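Fumarase E (Shigella flexneri 2a str. 2457T, PDB 3C8G) probably catalyses the hydration of fumarate to malate, without the reverse reaction, and acts as a homodimer of all-helical chains. Local coordinates at residues V72-I77 / A89-F94; S95-Y100 / W116-N121; D10-Q15 / H30-Q35. All coordinates share one frame; numbering follows the deposited sequence.

Contact 1. Residues V72-I77 / A89-F94; sequences VALRLI and ADITHF
The touch of L74 with I91 and T92 is made without flat groups; the ring beside it is that of F94, which takes the carbonyl oxygen of D90 at its edge, in the ring plane, and meets the ring of F118 edge-to-face. The aliphatic contact belongs to a helical hairpin of this all-helical fold, in which helix 70-79 runs roughly antiparallel to helix 85-103, the next helix of the chain. L74 is the single residue of the first segment that engages the second. Its side chain points toward the neighbouring helix and ends as a fork over I91: CD1 lies 3.5 Å from I91 CG2, while CD2 is 3.9 Å from both I91 CG2 and I91 CB. The first torsion of I91 (chi1 -56°) sets CG2 anti to the backbone N, the branch that faces the leucine, and sends CG1 off beside that N. The I91 CD1 methyl adds a looser contact, 4.0 Å from L74 CD2. I37 of helix 29-40 and Y88 also press on L74, which is buried, and T166 of helix 158-166 touches I91. A neighbouring subunit packs on V72, R75 and L76. T92 contributes an oxygen without a bond to L74: OG1 is hydrogen-bonded to the carbonyl oxygen of Y88, yet still lies 3.7 Å from L74 CD1.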
loop_
_atom_site.group_PDB
_atom_site.type_symbol
_atom_site.label_atom_id
_atom_site.label_comp_id
_atom_site.label_asym_id
_atom_site.label_seq_id
_atom_site.Cartn_x
_atom_site.Cartn_y
_atom_site.Cartn_z
ATOM N N VAL B 72 3.618 4.352 5.435
ATOM C CA VAL B 72 3.112 3.222 4.643
ATOM C C VAL B 72 4.100 2.870 3.537
ATOM O O VAL B 72 4.373 1.683 3.290
ATOM C CB VAL B 72 1.635 3.374 4.116
ATOM C CG1 VAL B 72 0.817 4.336 4.977
ATOM C CG2 VAL B 72 1.595 3.784 2.668
ATOM N N ALA B 73 4.678 3.891 2.910
ATOM C CA ALA B 73 5.801 3.675 1.982
ATOM C C ALA B 73 6.983 2.867 2.579
ATOM O O ALA B 73 7.524 1.969 1.921
ATOM C CB ALA B 73 6.287 4.984 1.453
ATOM N N LEU B 74 7.394 3.200 3.806
ATOM C CA LEU B 74 8.512 2.511 4.456
ATOM C C LEU B 74 8.113 1.082 4.728
ATOM O O LEU B 74 8.796 0.137 4.328
ATOM C CB LEU B 74 8.887 3.163 5.781
ATOM C CG LEU B 74 9.929 4.257 5.784
ATOM C CD1 LEU B 74 9.952 4.880 7.180
ATOM C CD2 LEU B 74 11.291 3.698 5.378
ATOM N N ARG B 75 6.989 0.936 5.405
ATOM C CA ARG B 75 6.463 -0.379 5.672
ATOM C C ARG B 75 6.377 -1.229 4.397
ATOM O O ARG B 75 6.749 -2.405 4.432
ATOM C CB ARG B 75 5.141 -0.272 6.410
ATOM C CG ARG B 75 5.387 0.134 7.841
ATOM C CD ARG B 75 4.130 0.208 8.633
ATOM N NE ARG B 75 3.688 1.586 8.806
ATOM C CZ ARG B 75 3.093 2.038 9.907
ATOM N NH1 ARG B 75 2.901 1.228 10.940
ATOM N NH2 ARG B 75 2.700 3.293 9.980
ATOM N N LEU B 76 5.967 -0.634 3.269
ATOM C CA LEU B 76 5.879 -1.394 2.009
ATOM C C LEU B 76 7.255 -1.939 1.611
ATOM O O LEU B 76 7.403 -3.129 1.355
ATOM C CB LEU B 76 5.268 -0.561 0.868
ATOM C CG LEU B 76 4.260 -1.190 -0.103
ATOM C CD1 LEU B 76 4.512 -0.733 -1.519
ATOM C CD2 LEU B 76 4.251 -2.678 -0.080
ATOM N N ILE B 77 8.258 -1.068 1.587
ATOM C CA ILE B 77 9.601 -1.456 1.199
ATOM C C ILE B 77 10.151 -2.533 2.132
ATOM O O ILE B 77 10.781 -3.507 1.668
ATOM C CB ILE B 77 10.564 -0.267 1.196
ATOM C CG1 ILE B 77 9.998 0.902 0.360
ATOM C CG2 ILE B 77 11.981 -0.720 0.756
ATOM C CD1 ILE B 77 10.857 2.156 0.393
ATOM N N ALA B 89 14.717 1.192 10.737
ATOM C CA ALA B 89 14.752 1.811 12.071
ATOM C C ALA B 89 15.051 3.316 11.965
ATOM O O ALA B 89 14.329 4.157 12.508
ATOM C CB ALA B 89 15.775 1.115 12.963
ATOM N N ASP B 90 16.089 3.655 11.222
ATOM C CA ASP B 90 16.522 5.032 11.187
ATOM C C ASP B 90 15.415 5.935 10.643
ATOM O O ASP B 90 15.046 6.936 11.282
ATOM C CB ASP B 90 17.819 5.198 10.380
ATOM C CG ASP B 90 19.070 4.768 11.150
ATOM O OD1 ASP B 90 18.942 4.136 12.250
ATOM O OD2 ASP B 90 20.190 5.064 10.625
ATOM N N ILE B 91 14.880 5.571 9.476
ATOM C CA ILE B 91 13.949 6.457 8.783
ATOM C C ILE B 91 12.660 6.522 9.565
ATOM O O ILE B 91 12.076 7.578 9.721
ATOM C CB ILE B 91 13.668 6.012 7.360
ATOM C CG1 ILE B 91 14.979 5.903 6.585
ATOM C CG2 ILE B 91 12.747 7.011 6.715
ATOM C CD1 ILE B 91 14.822 5.503 5.133
ATOM N N THR B 92 12.237 5.384 10.089
ATOM C CA THR B 92 11.137 5.358 11.044
ATOM C C THR B 92 11.400 6.346 12.187
ATOM O O THR B 92 10.554 7.177 12.488
ATOM C CB THR B 92 10.904 3.928 11.549
ATOM O OG1 THR B 92 10.491 3.146 10.432
ATOM C CG2 THR B 92 9.795 3.868 12.595
ATOM N N HIS B 93 12.588 6.302 12.781
ATOM C CA HIS B 93 12.881 7.238 13.860
ATOM C C HIS B 93 12.764 8.685 13.414
ATOM O O HIS B 93 12.193 9.495 14.129
ATOM C CB HIS B 93 14.222 6.955 14.530
ATOM C CG HIS B 93 14.214 5.724 15.392
ATOM N ND1 HIS B 93 13.123 5.349 16.153
ATOM C CD2 HIS B 93 15.167 4.785 15.619
ATOM C CE1 HIS B 93 13.404 4.239 16.808
ATOM N NE2 HIS B 93 14.642 3.886 16.515
ATOM N N PHE B 94 13.277 9.017 12.236
ATOM C CA PHE B 94 13.134 10.401 11.740
ATOM C C PHE B 94 11.667 10.746 11.572
ATOM O O PHE B 94 11.289 11.897 11.720
ATOM C CB PHE B 94 13.851 10.628 10.398
ATOM C CG PHE B 94 15.253 11.158 10.531
ATOM C CD1 PHE B 94 16.322 10.296 10.816
ATOM C CD2 PHE B 94 15.514 12.499 10.344
ATOM C CE1 PHE B 94 17.586 10.749 10.943
ATOM C CE2 PHE B 94 16.817 12.980 10.445
ATOM C CZ PHE B 94 17.851 12.102 10.745
#

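Contact 2. Residues S95-Y100 / W116-N121; sequences SQYWHY and WDFISN
Y97 and F118 reach each other because both carry CG trans to the backbone N, with chi1 -161° in the tyrosine and 158° in the phenylalanine, which throws each ring outward from its helix into the gap. This is aromatic packing between two successive helices of the fold, 85-103 and 113-120, which run roughly antiparallel. The ring centres lie 4.7 Å apart and the planes are inclined at 40°, an oblique pair. The CD1 corner of the tyrosine leans onto the phenylalanine: Y97 CD1 sits over the centre of one F118 face, 3.5 Å from F118 CG. Y97 CB lies on the same side of that ring, displaced toward its rim, 3.8 Å from F118 CE2, whereas the CE1 atom is turned to F118 CD1 and CG. I114, T115 and P108 touch the tyrosine, and F118 touches L159 of helix 158-166, so other side chains continue the packing around the pair. On the far side of helix 113-120, the carbonyl oxygen of W116 accepts from two donors, the backbone N of S120 and, at 2.6 Å, the hydroxyl S120 OG.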
loop_
_atom_site.group_PDB
_atom_site.type_symbol
_atom_site.label_atom_id
_atom_site.label_comp_id
_atom_site.label_asym_id
_atom_site.label_seq_id
_atom_site.Cartn_x
_atom_site.Cartn_y
_atom_site.Cartn_z
ATOM N N SER B 95 10.834 9.748 11.273
ATOM C CA SER B 95 9.419 10.031 11.011
ATOM C C SER B 95 8.663 10.187 12.322
ATOM O O SER B 95 7.876 11.130 12.507
ATOM C CB SER B 95 8.774 8.959 10.131
ATOM O OG SER B 95 7.482 9.389 9.726
ATOM N N GLN B 96 8.914 9.275 13.240
ATOM C CA GLN B 96 8.334 9.385 14.561
ATOM C C GLN B 96 8.657 10.712 15.262
ATOM O O GLN B 96 7.765 11.331 15.850
ATOM C CB GLN B 96 8.781 8.216 15.407
ATOM C CG GLN B 96 8.500 6.864 14.756
ATOM C CD GLN B 96 8.815 5.733 15.706
ATOM O OE1 GLN B 96 9.808 5.790 16.447
ATOM N NE2 GLN B 96 7.962 4.704 15.715
ATOM N N TYR B 97 9.905 11.166 15.162
ATOM C CA TYR B 97 10.320 12.456 15.729
ATOM C C TYR B 97 9.728 13.707 15.030
ATOM O O TYR B 97 9.376 14.684 15.703
ATOM C CB TYR B 97 11.852 12.536 15.832
ATOM C CG TYR B 97 12.367 13.589 16.798
ATOM C CD1 TYR B 97 13.637 14.147 16.633
ATOM C CD2 TYR B 97 11.582 14.041 17.860
ATOM C CE1 TYR B 97 14.112 15.127 17.502
ATOM C CE2 TYR B 97 12.049 14.999 18.743
ATOM C CZ TYR B 97 13.320 15.548 18.566
ATOM O OH TYR B 97 13.795 16.510 19.449
ATOM N N TRP B 98 9.611 13.688 13.702
ATOM C CA TRP B 98 8.943 14.799 13.002
ATOM C C TRP B 98 7.488 14.884 13.467
ATOM O O TRP B 98 6.976 15.979 13.742
ATOM C CB TRP B 98 9.048 14.698 11.467
ATOM C CG TRP B 98 8.004 15.546 10.760
ATOM C CD1 TRP B 98 6.984 15.094 9.974
ATOM C CD2 TRP B 98 7.857 16.985 10.820
ATOM N NE1 TRP B 98 6.208 16.148 9.540
ATOM C CE2 TRP B 98 6.716 17.321 10.039
ATOM C CE3 TRP B 98 8.580 18.017 11.442
ATOM C CZ2 TRP B 98 6.283 18.644 9.859
ATOM C CZ3 TRP B 98 8.144 19.349 11.272
ATOM C CH2 TRP B 98 7.003 19.644 10.487
ATOM N N HIS B 99 6.845 13.724 13.583
ATOM C CA HIS B 99 5.458 13.640 14.048
ATOM C C HIS B 99 5.314 14.235 15.437
ATOM O O HIS B 99 4.414 15.039 15.680
ATOM C CB HIS B 99 5.026 12.192 14.139
ATOM C CG HIS B 99 4.548 11.609 12.853
ATOM N ND1 HIS B 99 3.428 12.075 12.194
ATOM C CD2 HIS B 99 5.003 10.555 12.135
ATOM C CE1 HIS B 99 3.223 11.339 11.116
ATOM N NE2 HIS B 99 4.170 10.416 11.054
ATOM N N TYR B 100 6.176 13.805 16.358
ATOM C CA TYR B 100 6.232 14.412 17.666
ATOM C C TYR B 100 6.433 15.942 17.588
ATOM O O TYR B 100 5.756 16.686 18.286
ATOM C CB TYR B 100 7.348 13.781 18.495
ATOM C CG TYR B 100 7.398 14.346 19.884
ATOM C CD1 TYR B 100 8.109 15.525 20.162
ATOM C CD2 TYR B 100 6.714 13.724 20.922
ATOM C CE1 TYR B 100 8.131 16.066 21.445
ATOM C CE2 TYR B 100 6.723 14.251 22.207
ATOM C CZ TYR B 100 7.427 15.421 22.457
ATOM O OH TYR B 100 7.432 15.923 23.738
ATOM N N TRP B 116 19.011 14.506 21.763
ATOM C CA TRP B 116 20.170 13.667 22.003
ATOM C C TRP B 116 19.667 12.214 22.109
ATOM O O TRP B 116 20.229 11.303 21.492
ATOM C CB TRP B 116 20.977 14.114 23.250
ATOM C CG TRP B 116 22.011 13.091 23.607
ATOM C CD1 TRP B 116 21.913 12.099 24.563
ATOM C CD2 TRP B 116 23.257 12.884 22.943
ATOM N NE1 TRP B 116 23.037 11.318 24.545
ATOM C CE2 TRP B 116 23.881 11.775 23.564
ATOM C CE3 TRP B 116 23.917 13.537 21.890
ATOM C CZ2 TRP B 116 25.140 11.309 23.164
ATOM C CZ3 TRP B 116 25.156 13.068 21.484
ATOM C CH2 TRP B 116 25.758 11.965 22.123
ATOM N N ASP B 117 18.591 12.001 22.857
ATOM C CA ASP B 117 17.998 10.652 22.924
ATOM C C ASP B 117 17.686 10.113 21.547
ATOM O O ASP B 117 17.936 8.928 21.258
ATOM C CB ASP B 117 16.748 10.629 23.784
ATOM C CG ASP B 117 17.070 10.718 25.258
ATOM O OD1 ASP B 117 18.281 10.745 25.636
ATOM O OD2 ASP B 117 16.107 10.761 26.055
ATOM N N PHE B 118 17.177 10.988 20.688
ATOM C CA PHE B 118 16.842 10.577 19.354
ATOM C C PHE B 118 18.123 10.226 18.603
ATOM O O PHE B 118 18.186 9.146 17.983
ATOM C CB PHE B 118 16.006 11.655 18.683
ATOM C CG PHE B 118 16.017 11.618 17.190
ATOM C CD1 PHE B 118 16.819 12.491 16.480
ATOM C CD2 PHE B 118 15.172 10.761 16.496
ATOM C CE1 PHE B 118 16.807 12.496 15.091
ATOM C CE2 PHE B 118 15.145 10.739 15.109
ATOM C CZ PHE B 118 15.978 11.599 14.400
ATOM N N ILE B 119 19.161 11.078 18.685
ATOM C CA ILE B 119 20.354 10.779 17.897
ATOM C C ILE B 119 21.153 9.559 18.369
ATOM O O ILE B 119 21.898 8.993 17.594
ATOM C CB ILE B 119 21.264 11.961 17.675
ATOM C CG1 ILE B 119 22.040 12.296 18.937
ATOM C CG2 ILE B 119 20.478 13.164 17.019
ATOM C CD1 ILE B 119 22.745 13.614 18.828
ATOM N N SER B 120 20.954 9.140 19.616
ATOM C CA SER B 120 21.563 7.918 20.154
ATOM C C SER B 120 20.977 6.633 19.562
ATOM O O SER B 120 21.612 5.592 19.592
ATOM C CB SER B 120 21.424 7.883 21.676
ATOM O OG SER B 120 21.588 9.198 22.180
ATOM N N ASN B 121 19.777 6.712 19.014
ATOM C CA ASN B 121 19.179 5.564 18.344
ATOM C C ASN B 121 19.123 5.685 16.826
ATOM O O ASN B 121 18.341 4.974 16.195
ATOM C CB ASN B 121 17.765 5.366 18.861
ATOM C CG ASN B 121 17.744 5.036 20.318
ATOM O OD1 ASN B 121 18.522 4.197 20.788
ATOM N ND2 ASN B 121 16.880 5.717 21.063
#

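Contact 3. Residues D10-Q15 / H30-Q35; sequences DDVLEQ and HSILLQ
V12 and I32 form the closest backbone approach of the two segments, their CA atoms 7.5 Å apart, where helix 9-17 passes obliquely and roughly antiparallel over helix 29-40. Both residues direct their side chains into the interface and meet through methyl groups. V12 CG2 lies 3.9 Å from I32 CG2, and V12 CG1 comes to 4.2 Å from I32 CD1, so the two branches of the valine are shared between the two ends of the isoleucine. In I32 the first torsion (chi1 -68°) leaves CG2 trans to the backbone N and carries CG1 and CD1 out along the other side, where the next partner waits. That partner is Q15, one turn after V12 on the same helix face. Its extended chain brings the amide oxygen OE1 within 3.8 Å of I32 CD1, a van der Waals contact of a polar atom with a methyl group. The contact packs the N-terminal helix of the all-helical chain onto helix 29-40, and no other subunit takes part. L167 touches both V12 and I32, and L7, which precedes helix 9-17, also lies on I32; together they enlarge the apolar patch beyond the two segments. The NE2 side of the Q15 amide faces D11, one turn earlier on the helix. Q15 NE2 donates to D11 OD2 over 3.2 Å, with an N-H to acceptor angle of 151°; the carboxylate oxygen is met on its syn side, 33° out of the carboxylate plane, while it lies almost exactly in the plane of the amide. This bond would favour the modelled orientation, with OE1 toward I32.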
loop_
_atom_site.group_PDB
_atom_site.type_symbol
_atom_site.label_atom_id
_atom_site.label_comp_id
_atom_site.label_asym_id
_atom_site.label_seq_id
_atom_site.Cartn_x
_atom_site.Cartn_y
_atom_site.Cartn_z
ATOM N N ASP B 10 23.929 17.699 -3.348
ATOM C CA ASP B 10 24.436 19.064 -3.213
ATOM C C ASP B 10 23.284 20.025 -2.933
ATOM O O ASP B 10 23.425 20.991 -2.174
ATOM C CB ASP B 10 25.214 19.495 -4.466
ATOM C CG ASP B 10 26.303 20.522 -4.159
ATOM O OD1 ASP B 10 25.989 21.549 -3.510
ATOM O OD2 ASP B 10 27.470 20.304 -4.573
ATOM N N ASP B 11 22.142 19.739 -3.549
ATOM C CA ASP B 11 20.905 20.445 -3.248
ATOM C C ASP B 11 20.302 20.020 -1.876
ATOM O O ASP B 11 19.536 20.766 -1.265
ATOM C CB ASP B 11 19.914 20.276 -4.413
ATOM C CG ASP B 11 18.484 20.648 -4.039
ATOM O OD1 ASP B 11 17.675 19.717 -3.815
ATOM O OD2 ASP B 11 18.168 21.856 -3.951
ATOM N N VAL B 12 20.661 18.839 -1.385
ATOM C CA VAL B 12 20.146 18.372 -0.103
ATOM C C VAL B 12 20.907 19.011 1.057
ATOM O O VAL B 12 20.316 19.360 2.088
ATOM C CB VAL B 12 20.150 16.833 -0.045
ATOM C CG1 VAL B 12 20.109 16.316 1.398
ATOM C CG2 VAL B 12 18.979 16.289 -0.852
ATOM N N LEU B 13 22.213 19.184 0.858
ATOM C CA LEU B 13 23.081 19.863 1.816
ATOM C C LEU B 13 22.774 21.351 1.941
ATOM O O LEU B 13 22.854 21.899 3.040
ATOM C CB LEU B 13 24.557 19.664 1.447
ATOM C CG LEU B 13 25.379 18.507 2.041
ATOM C CD1 LEU B 13 26.174 18.892 3.324
ATOM C CD2 LEU B 13 24.505 17.280 2.273
ATOM N N GLU B 14 22.439 22.009 0.827
ATOM C CA GLU B 14 22.121 23.449 0.865
ATOM C C GLU B 14 20.857 23.658 1.690
ATOM O O GLU B 14 20.837 24.482 2.619
ATOM C CB GLU B 14 21.993 24.079 -0.547
ATOM C CG GLU B 14 21.107 25.366 -0.614
ATOM C CD GLU B 14 21.560 26.439 -1.641
ATOM O OE1 GLU B 14 22.629 26.289 -2.287
ATOM O OE2 GLU B 14 20.840 27.459 -1.787
ATOM N N GLN B 15 19.823 22.887 1.359
ATOM C CA GLN B 15 18.559 22.964 2.055
ATOM C C GLN B 15 18.725 22.721 3.554
ATOM O O GLN B 15 18.226 23.499 4.354
ATOM C CB GLN B 15 17.567 21.978 1.460
ATOM C CG GLN B 15 16.837 22.488 0.247
ATOM C CD GLN B 15 15.931 21.432 -0.363
ATOM O OE1 GLN B 15 15.012 20.917 0.281
ATOM N NE2 GLN B 15 16.189 21.101 -1.614
ATOM N N HIS B 30 12.270 15.523 6.742
ATOM C CA HIS B 30 11.154 14.618 6.490
ATOM C C HIS B 30 10.781 14.724 5.010
ATOM O O HIS B 30 10.645 13.725 4.312
ATOM C CB HIS B 30 9.978 14.931 7.436
ATOM C CG HIS B 30 8.648 14.484 6.931
ATOM N ND1 HIS B 30 7.868 15.261 6.090
ATOM C CD2 HIS B 30 7.950 13.341 7.144
ATOM C CE1 HIS B 30 6.748 14.613 5.809
ATOM N NE2 HIS B 30 6.774 13.447 6.437
ATOM N N SER B 31 10.690 15.949 4.522
ATOM C CA SER B 31 10.337 16.220 3.122
ATOM C C SER B 31 11.308 15.588 2.123
ATOM O O SER B 31 10.885 14.964 1.141
ATOM C CB SER B 31 10.263 17.734 2.907
ATOM O OG SER B 31 9.737 18.060 1.636
ATOM N N ILE B 32 12.601 15.751 2.381
ATOM C CA ILE B 32 13.653 15.128 1.592
ATOM C C ILE B 32 13.636 13.590 1.688
ATOM O O ILE B 32 13.908 12.892 0.707
ATOM C CB ILE B 32 15.018 15.681 2.028
ATOM C CG1 ILE B 32 15.123 17.165 1.638
ATOM C CG2 ILE B 32 16.168 14.841 1.447
ATOM C CD1 ILE B 32 16.338 17.910 2.229
ATOM N N LEU B 33 13.314 13.061 2.862
ATOM C CA LEU B 33 13.258 11.628 3.022
ATOM C C LEU B 33 12.042 11.026 2.283
ATOM O O LEU B 33 12.149 9.974 1.643
ATOM C CB LEU B 33 13.267 11.239 4.502
ATOM C CG LEU B 33 14.576 11.471 5.278
ATOM C CD1 LEU B 33 14.379 11.112 6.757
ATOM C CD2 LEU B 33 15.786 10.708 4.662
ATOM N N LEU B 34 10.897 11.694 2.366
ATOM C CA LEU B 34 9.696 11.207 1.702
ATOM C C LEU B 34 9.990 11.144 0.209
ATOM O O LEU B 34 9.740 10.116 -0.432
ATOM C CB LEU B 34 8.512 12.154 1.958
ATOM C CG LEU B 34 7.040 11.715 2.071
ATOM C CD1 LEU B 34 6.128 12.877 1.697
ATOM C CD2 LEU B 34 6.719 10.508 1.224
ATOM N N GLN B 35 10.545 12.230 -0.344
ATOM C CA GLN B 35 10.864 12.223 -1.767
ATOM C C GLN B 35 11.955 11.225 -2.149
ATOM O O GLN B 35 11.845 10.575 -3.191
ATOM C CB GLN B 35 11.095 13.633 -2.346
ATOM C CG GLN B 35 9.919 14.118 -3.339
ATOM C CD GLN B 35 8.477 13.984 -2.747
ATOM O OE1 GLN B 35 7.689 13.136 -3.185
ATOM N NE2 GLN B 35 8.159 14.811 -1.737
#

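From the N terminus, contact 3 comes first: 30-35 returns to 10-15 after 14 residues that include the short helix 22-25. Contact 1 then closes an 11-residue connection between 72-77 and 89-94, and contact 2 one of 15 residues between 95-100 and 116-121. The three closures follow in series, neither nested nor crossed. Contacts 1 and 2 share helix 85-103 and touch directly, F94 CD1 lying 3.8 Å from F118 CZ. Contact 3 lies across the chain centre from both, but the same helix joins it to them: F94 CB packs on L33 CD1 at 3.7 Å, and W98 CD1 meets H30 CD2 at 3.5 Å.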